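Local coordinates for protein probable hydrolase (Pseudomonas aeruginosa, PDB 7AL6) that is of unspecified function but has the alpha/beta hydrolase fold and is probably a hydrolase, possibly one that acts on lipids, at residues A[189-194]-A[198-203]; A[59-62]-A[68-71]; A[168-171]-A[176-179]; A[150-155]-A[205-210]; A[7-10]-A[15-18]. All coordinates share one frame; numbering follows the deposited sequence.

Interaction 1 (A[189-194]-A[198-203]); sequences GLEPVP and TWRTDA
Residues 189-194 and 198-203 run antiparallel, Leu190 and Trp199 forming a non-hydrogen-bonded pair and Glu191 and Thr198 the hydrogen-bonded pair next to it. Within the latter, Glu191 N gives its hydrogen to Thr198 O (3.0 Å), and Thr198 N gives one back to Glu191 O (3.1 Å). A third bond, from Arg200 N to Gly189 O at 2.7 Å, carries the pairing back to the last residue of helix 179-189; water 1 also bonds to Gly189 O and reaches on to Arg200 O. Glycine suits this place because the indole leans against it, Trp199 CZ3 lying 4.1 Å from Gly189 CA.

Leu190 and Trp199 share one face of the hairpin. Methyl CD2 of Leu190 sits over the five-membered ring of Trp199 in a CH-pi contact, 3.6 Å from the centroid and 7° off the normal, while the indole NE1 is bonded to Ala166 O. On the other face, Glu191 puts CG between its own N and carbonyl carbon (chi1 68°), and the extended chain lays OE1 beside Arg200 CG, 3.1 Å away. Carboxylate and guanidinium do not pair here: Glu191 OE1 stays 4.1 Å from Arg200 NE. Water 2 bridges Glu191 OE1 to Thr201 N, and the charged ends turn to the second subunit, Glu191 to Ser11 and Arg200 to Glu16 of that chain.

This is a two-stranded beta hairpin following a helix, in the segment between strands 119-125 and 229-234 where alpha/beta hydrolases commonly carry their cap.

Interaction 2 (A[59-62]-A[68-71]); sequences DFAG and HRAE
Ala61 and Arg69 meet through an apolar contact on a charged group: the methyl CB of Ala61 lies over the centre of the Arg69 guanidinium, 3.6 Å from CZ. It stands almost evenly above the group, with Arg69 NH1 at 3.7 Å and NH2 at 3.8 Å from Ala61 CB. Arginine reaches this position with an extended chain from CG to NE, and a final turn at chi4 (-69°) sets the flat end broadside to the methyl. A small side chain suits the place, since it can cover the face while the N-H groups at the rim stay available; NH2 uses this in a salt bridge to Asp83.

The second contact is between backbone and ring. Gly62 CA approaches the edge of the His68 imidazole, near its plane, at 3.4 Å from ND1. Glycine suits the place because its phi is positive (76°); the alpha carbons of Gly62 and His68 are 4.2 Å apart.

Polar bonds that fix the two segments run to other parts of the chain. Phe60 N is bonded to His34 NE2, Arg69 N to Tyr75 OH, and Asp59 O to Ser66 OG in the loop between the segments.

Both segments belong to the connection from strand 53-58 to helix 77-91: Asp59 pairs with Ala18 of strand 16-22, whereas Phe60 and Arg69 pack on Tyr80 of the helix.

Interaction 3 (A[168-171]-A[176-179]); sequences EARM and EISR
Met171 and Arg179 make the close part of this contact, where the end of helix 163-172 meets the start of helix 179-189. The thioether chain bends at its last torsion (chi3 79°), which lays methyl CE 3.7 Å from Arg179 CA. Its sulfur SD meanwhile stands over the centre of the Arg179 guanidinium, 4.0 Å above the plane. A long, flexible, unbranched side chain suits this role, since it can follow both the backbone and the flat head group of its partner. Deeper in, Ile177 places CD1 over one face of the Arg170 guanidinium, offset toward the rim, 3.9 Å from NH1. That arginine is buried, and its NH2 forms a salt bridge to Asp38; Ala182 and Leu185 of helix 179-189 also pack on it.

The outer side is looser. Glu168 OE1 and Arg179 NH1 form a salt bridge whose hydrogen bond is weak, at 3.4 Å, and the position of OE1 is itself doubtful. Carboxylate and guanidinium planes stand 80° apart, so the two do not line up side by side. Ser178 turns away from the first helix and serves as N-cap of the next, its OG capping Ala181 N and also bonded to Asp268 O.

Both arginines offer a flat face to an apolar or thioether group and their charge to a carboxylate, but they differ in burial: the exposed Arg179 has a slack charge pair, whereas the buried Arg170 is balanced by Asp38, with Ile177 over part of one face, and this low-polarity setting would probably strengthen the pair.

Interaction 4 (A[150-155]-A[205-210]); sequences LALRHK and LTLPSP
Leu152 pushes methyl CD1 against CD2 of Leu207, 3.6 Å away, the two side chains crossing at about a right angle. With CG swung opposite the backbone N (chi1 -166°), Leu152 reaches toward the other segment, where the alpha carbons of Leu152 and Leu207 are 8.0 Å apart. The second branch is more distant, Leu152 CD2 lying 4.2 Å from Leu207 CD1. Leucine suits both places because its forked end can bridge such a spacing without any polar demand.

Beside this pair, Lys155 and Thr206 lie alongside each other, pointing opposite ways. The contact is made by a methylene, Lys155 CE, which comes to 3.6 Å from Thr206 OG1; the hydroxyl itself is hydrogen-bonded to Ala203 O. A backbone bond from Lys155 N to Leu152 O (3.2 Å) ties the turn that presents both residues.

Around them Leu207 also rests on Gln149 of helix 138-150, and Leu150 packs on Leu85 of the third subunit. This small, surface-lying contact joins the chain leaving helix 138-150 to the chain that leads into helix 215-223, closing a long excursion that is consistent with the cap of an alpha/beta hydrolase.

Interaction 5 (A[7-10]-A[15-18]); sequences EVRI and IELA
Strand segments 7-10 and 16-18 lie antiparallel, their directions 159° apart and their axes 4.5 Å from each other at closest approach, with Arg9 opposite Ala18 and Ile10 opposite Leu17. The Ile10-Leu17 pair is the hydrogen-bonded one: Ile10 N donates to Leu17 O at 2.7 Å, and Leu17 N to Ile10 O at 3.0 Å. At the non-hydrogen-bonded pair CA-H groups lean on carbonyls instead, as between Arg9 CA and Leu17 O (3.3 Å).

Ile10 and Leu17 point to the same face, where both pack on Val87 of helix 77-91, a place for branched apolar chains. The two strands form the beta hairpin at one margin of the central mixed sheet, the antiparallel beginning of the alpha/beta hydrolase fold; within this chain strand 7-11 is an outermost strand.

The opposite face carries Arg9 and Ala18. Bent at both chi2 and chi3, Arg9 folds back over the hairpin, and its NE donates a nearly straight bond (173°) to Glu16 OE2, 2.9 Å away. The oxygen lies in the guanidinium plane and is met on its anti side; the two flat groups are nearly perpendicular, 84° apart. Glu16 OE1 forms a salt bridge with Arg200 of the second subunit, so one carboxylate joins two arginines across the interface. The small Ala18 leaves room for the folded arginine, whose NH1 comes to 3.4 Å from Ala18 CB and is bonded to His65 O. On this face the like-charged Arg9 guanidinium groups of the two copies come close, probably offset by the Glu16 carboxylates.

Interactions 1, 2 and 5 are largely buried, interaction 3 partly so, and interaction 4 lies at the surface. Interactions 1 and 5 are both hairpins held by backbone bonds, one in the presumed cap and one at the margin of the main sheet; both face the second subunit, but interaction 5 adds a close salt bridge whereas the opposite charges of interaction 1 stay apart. Interaction 2 links the two regions, since Ala61 packs on Ile15 of interaction 5 and His68 on Arg200 of interaction 1. Interactions 3 and 4, about 12 Å apart at their nearest atoms, each touch interaction 1 and rely on side chains, with charge in interaction 3 and mainly methyl groups in interaction 4.

Interaction 1 (A[189-194]-A[198-203])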
# COMPACT_ATOMS: atom_id res chain seq x y z
N GLY A 189 -11.53 -15.71 14.16
CA GLY A 189 -12.09 -15.39 12.83
C GLY A 189 -13.12 -14.29 12.80
O GLY A 189 -13.55 -13.94 11.75
N LEU A 190 -13.51 -13.75 13.93
CA LEU A 190 -14.52 -12.68 13.99
C LEU A 190 -13.89 -11.32 14.24
O LEU A 190 -12.98 -11.18 15.08
CB LEU A 190 -15.53 -12.97 15.11
CG LEU A 190 -16.37 -14.24 14.89
CD1 LEU A 190 -17.43 -14.37 15.95
CD2 LEU A 190 -17.01 -14.14 13.53
N GLU A 191 -14.38 -10.34 13.52
CA GLU A 191 -14.05 -8.97 13.82
C GLU A 191 -15.30 -8.16 14.14
O GLU A 191 -16.37 -8.42 13.59
CB GLU A 191 -13.31 -8.30 12.65
CG GLU A 191 -14.10 -8.09 11.44
CD GLU A 191 -13.25 -7.42 10.36
OE1 GLU A 191 -12.64 -8.14 9.54
OE2 GLU A 191 -13.14 -6.18 10.36
N PRO A 192 -15.17 -7.13 14.97
CA PRO A 192 -16.32 -6.29 15.30
C PRO A 192 -16.62 -5.28 14.23
O PRO A 192 -15.71 -4.68 13.64
CB PRO A 192 -15.88 -5.57 16.58
CG PRO A 192 -14.35 -5.38 16.33
CD PRO A 192 -13.97 -6.77 15.73
N VAL A 193 -17.90 -5.07 14.00
CA VAL A 193 -18.38 -4.10 13.01
C VAL A 193 -19.58 -3.41 13.65
O VAL A 193 -20.03 -3.82 14.74
CB VAL A 193 -18.73 -4.75 11.67
CG1 VAL A 193 -17.52 -5.37 11.04
CG2 VAL A 193 -19.85 -5.77 11.86
N PRO A 194 -20.08 -2.32 13.07
CA PRO A 194 -21.22 -1.61 13.69
C PRO A 194 -22.39 -2.57 13.84
O PRO A 194 -22.86 -3.17 12.87
CB PRO A 194 -21.51 -0.48 12.69
CG PRO A 194 -20.18 -0.26 12.00
CD PRO A 194 -19.60 -1.64 11.85
N THR A 198 -18.57 -9.97 12.05
CA THR A 198 -18.39 -10.44 10.66
C THR A 198 -17.25 -11.46 10.69
O THR A 198 -16.35 -11.25 11.45
CB THR A 198 -18.15 -9.25 9.73
OG1 THR A 198 -19.39 -8.63 9.44
CG2 THR A 198 -17.50 -9.62 8.43
N TRP A 199 -17.31 -12.51 9.89
CA TRP A 199 -16.20 -13.48 9.78
C TRP A 199 -15.14 -12.74 8.95
O TRP A 199 -15.41 -12.47 7.79
CB TRP A 199 -16.67 -14.80 9.15
CG TRP A 199 -17.33 -15.73 10.12
CD1 TRP A 199 -18.65 -15.80 10.42
CD2 TRP A 199 -16.69 -16.69 10.96
NE1 TRP A 199 -18.88 -16.73 11.38
CE2 TRP A 199 -17.69 -17.30 11.73
CE3 TRP A 199 -15.37 -17.10 11.13
CZ2 TRP A 199 -17.42 -18.30 12.65
CZ3 TRP A 199 -15.10 -18.09 12.04
CH2 TRP A 199 -16.11 -18.68 12.79
N ARG A 200 -13.98 -12.40 9.52
CA ARG A 200 -12.95 -11.58 8.84
C ARG A 200 -12.51 -12.33 7.60
O ARG A 200 -12.11 -13.45 7.70
CB ARG A 200 -11.78 -11.30 9.77
CG ARG A 200 -10.66 -10.50 9.13
CD ARG A 200 -9.64 -9.95 10.10
NE ARG A 200 -8.66 -9.19 9.37
CZ ARG A 200 -7.66 -9.72 8.70
NH1 ARG A 200 -7.48 -11.02 8.71
NH2 ARG A 200 -6.82 -8.95 8.04
N THR A 201 -12.49 -11.66 6.47
CA THR A 201 -12.16 -12.34 5.23
C THR A 201 -11.88 -11.31 4.14
O THR A 201 -12.14 -10.11 4.30
CB THR A 201 -13.30 -13.28 4.83
OG1 THR A 201 -12.84 -14.21 3.85
CG2 THR A 201 -14.48 -12.49 4.26
N ASP A 202 -11.25 -11.77 3.08
CA ASP A 202 -10.95 -10.95 1.92
C ASP A 202 -11.87 -11.44 0.81
O ASP A 202 -11.93 -12.64 0.53
CB ASP A 202 -9.48 -11.07 1.56
CG ASP A 202 -9.01 -10.00 0.62
OD1 ASP A 202 -9.69 -9.70 -0.41
OD2 ASP A 202 -7.88 -9.50 0.88
N ALA A 203 -12.64 -10.52 0.24
CA ALA A 203 -13.54 -10.89 -0.83
C ALA A 203 -12.80 -11.50 -2.01
O ALA A 203 -13.39 -12.25 -2.78
CB ALA A 203 -14.33 -9.67 -1.29
O HOH W 1 -12.64 -15.22 9.38
O HOH W 2 -13.84 -8.87 6.73

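Interaction 2 (A[59-62]-A[68-71])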
# COMPACT_ATOMS: atom_id res chain seq x y z
N ASP A 59 -1.49 -18.12 10.41
CA ASP A 59 -2.72 -17.60 9.80
C ASP A 59 -2.29 -17.33 8.36
O ASP A 59 -1.36 -16.60 8.16
CB ASP A 59 -3.26 -16.35 10.48
CG ASP A 59 -4.18 -16.63 11.66
OD1 ASP A 59 -4.72 -17.69 11.70
OD2 ASP A 59 -4.29 -15.79 12.49
N PHE A 60 -2.98 -17.86 7.37
CA PHE A 60 -2.69 -17.51 5.97
C PHE A 60 -3.12 -16.06 5.76
O PHE A 60 -4.04 -15.57 6.40
CB PHE A 60 -3.47 -18.39 4.99
CG PHE A 60 -2.83 -19.70 4.64
CD1 PHE A 60 -1.49 -19.76 4.33
CD2 PHE A 60 -3.56 -20.87 4.63
CE1 PHE A 60 -0.89 -20.96 4.01
CE2 PHE A 60 -2.95 -22.07 4.30
CZ PHE A 60 -1.62 -22.11 4.00
N ALA A 61 -2.57 -15.43 4.74
CA ALA A 61 -2.95 -14.08 4.30
C ALA A 61 -4.46 -14.04 4.06
O ALA A 61 -5.02 -14.97 3.50
CB ALA A 61 -2.20 -13.74 3.04
N GLY A 62 -5.12 -13.00 4.55
CA GLY A 62 -6.57 -12.80 4.42
C GLY A 62 -7.38 -13.68 5.34
O GLY A 62 -8.56 -13.72 5.18
N HIS A 68 -4.51 -8.80 5.28
CA HIS A 68 -4.91 -8.95 3.89
C HIS A 68 -3.76 -8.55 2.97
O HIS A 68 -2.95 -7.69 3.29
CB HIS A 68 -6.13 -8.08 3.57
CG HIS A 68 -7.32 -8.37 4.41
ND1 HIS A 68 -7.82 -9.64 4.57
CD2 HIS A 68 -8.07 -7.55 5.18
CE1 HIS A 68 -8.85 -9.59 5.39
NE2 HIS A 68 -9.02 -8.34 5.78
N ARG A 69 -3.69 -9.20 1.82
CA ARG A 69 -2.69 -8.84 0.82
C ARG A 69 -2.92 -7.43 0.30
O ARG A 69 -4.05 -6.92 0.30
CB ARG A 69 -2.73 -9.81 -0.36
CG ARG A 69 -2.44 -11.28 -0.03
CD ARG A 69 -2.07 -12.06 -1.31
NE ARG A 69 -1.91 -13.48 -1.07
CZ ARG A 69 -0.92 -14.00 -0.36
NH1 ARG A 69 0.01 -13.23 0.15
NH2 ARG A 69 -0.85 -15.31 -0.18
N ALA A 70 -1.85 -6.81 -0.19
CA ALA A 70 -1.96 -5.49 -0.81
C ALA A 70 -2.88 -5.52 -2.03
O ALA A 70 -3.23 -6.58 -2.57
CB ALA A 70 -0.57 -4.98 -1.21
N GLU A 71 -3.29 -4.32 -2.45
CA GLU A 71 -4.21 -4.17 -3.58
C GLU A 71 -3.68 -4.88 -4.82
O GLU A 71 -2.49 -4.78 -5.14
CB GLU A 71 -4.35 -2.68 -3.91
CG GLU A 71 -4.92 -1.83 -2.84
CD GLU A 71 -6.39 -1.57 -3.06
OE1 GLU A 71 -6.86 -0.46 -2.73
OE2 GLU A 71 -7.08 -2.48 -3.57

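Interaction 3 (A[168-171]-A[176-179])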
# COMPACT_ATOMS: atom_id res chain seq x y z
N GLU A 168 -23.29 -20.42 14.47
CA GLU A 168 -24.20 -21.26 13.69
C GLU A 168 -24.07 -21.00 12.20
O GLU A 168 -24.21 -21.93 11.40
CB GLU A 168 -25.64 -21.02 14.16
CG GLU A 168 -25.89 -21.59 15.56
CD GLU A 168 -27.06 -20.94 16.30
OE1 GLU A 168 -27.07 -21.01 17.55
OE2 GLU A 168 -27.97 -20.39 15.63
N ALA A 169 -23.75 -19.77 11.79
CA ALA A 169 -23.52 -19.58 10.36
C ALA A 169 -22.34 -20.42 9.87
O ALA A 169 -22.32 -20.83 8.69
CB ALA A 169 -23.33 -18.10 10.06
N ARG A 170 -21.36 -20.69 10.74
CA ARG A 170 -20.17 -21.46 10.34
C ARG A 170 -20.43 -22.97 10.38
O ARG A 170 -19.80 -23.72 9.64
CB ARG A 170 -18.97 -21.09 11.23
CG ARG A 170 -17.66 -21.84 10.96
CD ARG A 170 -17.12 -21.60 9.58
NE ARG A 170 -15.88 -22.35 9.30
CZ ARG A 170 -15.86 -23.60 8.84
NH1 ARG A 170 -17.01 -24.24 8.60
NH2 ARG A 170 -14.71 -24.22 8.60
N MET A 171 -21.38 -23.42 11.21
CA MET A 171 -21.72 -24.84 11.20
C MET A 171 -22.45 -25.23 9.92
O MET A 171 -22.21 -26.30 9.37
CB MET A 171 -22.58 -25.16 12.42
CG MET A 171 -21.80 -25.03 13.68
SD MET A 171 -22.85 -24.96 15.12
CE MET A 171 -23.21 -26.73 15.24
N GLU A 176 -19.70 -30.08 7.28
CA GLU A 176 -20.23 -30.19 8.64
C GLU A 176 -19.06 -30.13 9.63
O GLU A 176 -18.13 -30.89 9.44
CB GLU A 176 -20.97 -31.51 8.77
CG GLU A 176 -21.30 -31.89 10.19
CD GLU A 176 -22.53 -32.77 10.32
OE1 GLU A 176 -23.40 -32.43 11.13
OE2 GLU A 176 -22.61 -33.78 9.60
N ILE A 177 -19.08 -29.22 10.60
CA ILE A 177 -18.10 -29.17 11.71
C ILE A 177 -18.90 -29.02 12.99
O ILE A 177 -19.99 -28.51 12.94
CB ILE A 177 -17.02 -28.08 11.55
CG1 ILE A 177 -17.56 -26.67 11.74
CG2 ILE A 177 -16.29 -28.21 10.23
CD1 ILE A 177 -16.50 -25.70 12.20
N SER A 178 -18.35 -29.44 14.11
CA SER A 178 -19.00 -29.39 15.44
C SER A 178 -19.15 -27.94 15.94
O SER A 178 -18.45 -27.05 15.44
CB SER A 178 -18.24 -30.22 16.40
OG SER A 178 -17.14 -29.52 16.87
N ARG A 179 -20.06 -27.71 16.89
CA ARG A 179 -20.32 -26.38 17.48
C ARG A 179 -19.03 -25.89 18.12
O ARG A 179 -18.69 -24.75 17.90
CB ARG A 179 -21.47 -26.42 18.50
CG ARG A 179 -21.80 -25.06 19.10
CD ARG A 179 -23.08 -25.00 19.93
NE ARG A 179 -24.27 -25.15 19.12
CZ ARG A 179 -24.92 -24.17 18.51
NH1 ARG A 179 -24.53 -22.91 18.64
NH2 ARG A 179 -25.97 -24.45 17.78

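Interaction 4 (A[150-155]-A[205-210])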
# COMPACT_ATOMS: atom_id res chain seq x y z
N LEU A 150 -13.91 -8.16 -12.49
CA LEU A 150 -14.63 -6.91 -12.76
C LEU A 150 -15.82 -6.74 -11.82
O LEU A 150 -16.14 -5.62 -11.42
CB LEU A 150 -15.12 -6.87 -14.22
CG LEU A 150 -14.10 -6.83 -15.35
CD1 LEU A 150 -14.83 -6.79 -16.70
CD2 LEU A 150 -13.16 -5.66 -15.28
N ALA A 151 -16.49 -7.84 -11.48
CA ALA A 151 -17.66 -7.80 -10.61
C ALA A 151 -17.34 -7.77 -9.13
O ALA A 151 -18.26 -7.75 -8.31
CB ALA A 151 -18.56 -9.02 -10.89
N LEU A 152 -16.06 -7.74 -8.75
CA LEU A 152 -15.73 -7.96 -7.34
C LEU A 152 -16.03 -6.76 -6.47
O LEU A 152 -16.23 -6.91 -5.26
CB LEU A 152 -14.26 -8.32 -7.18
CG LEU A 152 -13.92 -8.90 -5.80
CD1 LEU A 152 -14.43 -10.33 -5.75
CD2 LEU A 152 -12.44 -8.81 -5.54
N ARG A 153 -16.01 -5.56 -7.05
CA ARG A 153 -16.34 -4.37 -6.28
C ARG A 153 -17.61 -4.55 -5.45
O ARG A 153 -17.70 -4.04 -4.32
CB ARG A 153 -16.50 -3.18 -7.24
CG ARG A 153 -17.65 -3.33 -8.26
CD ARG A 153 -17.39 -2.55 -9.56
NE ARG A 153 -17.18 -1.11 -9.36
CZ ARG A 153 -16.06 -0.46 -9.64
NH1 ARG A 153 -15.00 -1.09 -10.15
NH2 ARG A 153 -15.98 0.85 -9.41
N HIS A 154 -18.59 -5.29 -5.98
CA HIS A 154 -19.94 -5.34 -5.44
C HIS A 154 -20.12 -6.37 -4.31
O HIS A 154 -21.27 -6.70 -3.97
CB HIS A 154 -20.95 -5.63 -6.57
CG HIS A 154 -20.88 -4.67 -7.72
ND1 HIS A 154 -21.15 -3.32 -7.59
CD2 HIS A 154 -20.59 -4.86 -9.03
CE1 HIS A 154 -21.01 -2.72 -8.76
NE2 HIS A 154 -20.67 -3.63 -9.65
N LYS A 155 -19.03 -6.89 -3.73
CA LYS A 155 -19.12 -7.91 -2.68
C LYS A 155 -19.16 -7.28 -1.29
O LYS A 155 -18.48 -6.27 -1.03
CB LYS A 155 -17.96 -8.91 -2.76
CG LYS A 155 -17.88 -9.74 -4.04
CD LYS A 155 -18.48 -11.14 -3.90
CE LYS A 155 -18.20 -12.00 -5.14
NZ LYS A 155 -19.32 -12.91 -5.47
N LEU A 205 -10.87 -13.83 -1.88
CA LEU A 205 -10.79 -15.25 -1.64
C LEU A 205 -11.90 -16.00 -2.38
O LEU A 205 -11.81 -17.23 -2.49
CB LEU A 205 -10.91 -15.55 -0.14
CG LEU A 205 -9.64 -15.17 0.63
CD1 LEU A 205 -9.82 -15.20 2.10
CD2 LEU A 205 -8.48 -16.09 0.24
N THR A 206 -12.95 -15.30 -2.85
CA THR A 206 -14.03 -15.93 -3.60
C THR A 206 -13.75 -16.01 -5.10
O THR A 206 -14.54 -16.62 -5.82
CB THR A 206 -15.38 -15.18 -3.42
OG1 THR A 206 -15.34 -13.87 -4.04
CG2 THR A 206 -15.70 -15.01 -2.00
N LEU A 207 -12.70 -15.36 -5.58
CA LEU A 207 -12.47 -15.31 -7.01
C LEU A 207 -12.07 -16.70 -7.50
O LEU A 207 -11.45 -17.47 -6.77
CB LEU A 207 -11.36 -14.33 -7.34
CG LEU A 207 -11.69 -12.85 -7.13
CD1 LEU A 207 -10.37 -12.05 -7.13
CD2 LEU A 207 -12.63 -12.32 -8.20
N PRO A 208 -12.43 -17.05 -8.73
CA PRO A 208 -11.92 -18.30 -9.31
C PRO A 208 -10.52 -18.09 -9.85
O PRO A 208 -10.14 -16.99 -10.24
CB PRO A 208 -12.92 -18.61 -10.42
CG PRO A 208 -13.44 -17.29 -10.86
CD PRO A 208 -13.38 -16.37 -9.61
N SER A 209 -9.73 -19.16 -9.86
CA SER A 209 -8.38 -19.06 -10.36
C SER A 209 -8.39 -18.71 -11.84
O SER A 209 -9.27 -19.16 -12.59
CB SER A 209 -7.61 -20.36 -10.13
OG SER A 209 -6.30 -20.21 -10.67
N PRO A 210 -7.46 -17.88 -12.31
CA PRO A 210 -7.37 -17.66 -13.75
C PRO A 210 -6.76 -18.84 -14.50
O PRO A 210 -6.85 -18.88 -15.74
CB PRO A 210 -6.47 -16.43 -13.85
CG PRO A 210 -5.61 -16.50 -12.62
CD PRO A 210 -6.43 -17.11 -11.55

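Interaction 5 (A[7-10]-A[15-18])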
# COMPACT_ATOMS: atom_id res chain seq x y z
N GLU A 7 1.95 -15.64 20.92
CA GLU A 7 1.27 -15.00 19.79
C GLU A 7 2.19 -13.93 19.22
O GLU A 7 2.62 -13.08 19.97
CB GLU A 7 -0.07 -14.48 20.29
CG GLU A 7 -0.93 -13.89 19.22
CD GLU A 7 -1.39 -14.86 18.15
OE1 GLU A 7 -1.39 -14.45 17.02
OE2 GLU A 7 -1.71 -15.98 18.46
N VAL A 8 2.45 -13.97 17.93
CA VAL A 8 3.38 -13.02 17.27
C VAL A 8 2.93 -12.61 15.87
O VAL A 8 2.08 -13.23 15.31
CB VAL A 8 4.78 -13.66 17.18
CG1 VAL A 8 5.32 -14.04 18.53
CG2 VAL A 8 4.76 -14.85 16.25
N ARG A 9 3.51 -11.52 15.39
CA ARG A 9 3.42 -11.02 14.02
C ARG A 9 4.70 -11.49 13.34
O ARG A 9 5.74 -11.39 13.99
CB ARG A 9 3.45 -9.50 13.93
CG ARG A 9 2.33 -8.79 14.65
CD ARG A 9 1.01 -9.30 14.15
NE ARG A 9 0.53 -8.68 12.95
CZ ARG A 9 -0.63 -8.98 12.39
NH1 ARG A 9 -1.39 -9.90 12.93
NH2 ARG A 9 -1.03 -8.38 11.30
N ILE A 10 4.64 -12.06 12.15
CA ILE A 10 5.86 -12.46 11.41
C ILE A 10 5.94 -11.51 10.23
O ILE A 10 5.04 -11.51 9.42
CB ILE A 10 5.84 -13.94 11.02
CG1 ILE A 10 5.59 -14.84 12.23
CG2 ILE A 10 7.11 -14.30 10.29
CD1 ILE A 10 5.41 -16.28 11.91
N ILE A 15 4.20 -8.69 3.26
CA ILE A 15 2.98 -8.84 4.08
C ILE A 15 3.40 -9.19 5.50
O ILE A 15 4.44 -9.75 5.69
CB ILE A 15 2.08 -9.94 3.48
CG1 ILE A 15 0.64 -9.88 3.99
CG2 ILE A 15 2.69 -11.30 3.71
CD1 ILE A 15 -0.33 -10.72 3.21
N GLU A 16 2.53 -8.91 6.44
CA GLU A 16 2.74 -9.24 7.85
C GLU A 16 1.73 -10.33 8.21
O GLU A 16 0.56 -10.09 8.03
CB GLU A 16 2.55 -7.98 8.66
CG GLU A 16 3.24 -8.04 9.96
CD GLU A 16 3.01 -6.77 10.74
OE1 GLU A 16 3.76 -5.84 10.54
OE2 GLU A 16 2.06 -6.76 11.50
N LEU A 17 2.16 -11.46 8.74
CA LEU A 17 1.25 -12.57 9.08
C LEU A 17 1.22 -12.76 10.58
O LEU A 17 2.12 -12.33 11.24
CB LEU A 17 1.71 -13.86 8.41
CG LEU A 17 1.83 -13.85 6.90
CD1 LEU A 17 2.35 -15.17 6.41
CD2 LEU A 17 0.50 -13.51 6.26
N ALA A 18 0.15 -13.33 11.06
CA ALA A 18 0.03 -13.70 12.46
C ALA A 18 0.26 -15.19 12.64
O ALA A 18 -0.06 -15.99 11.76
CB ALA A 18 -1.36 -13.33 13.00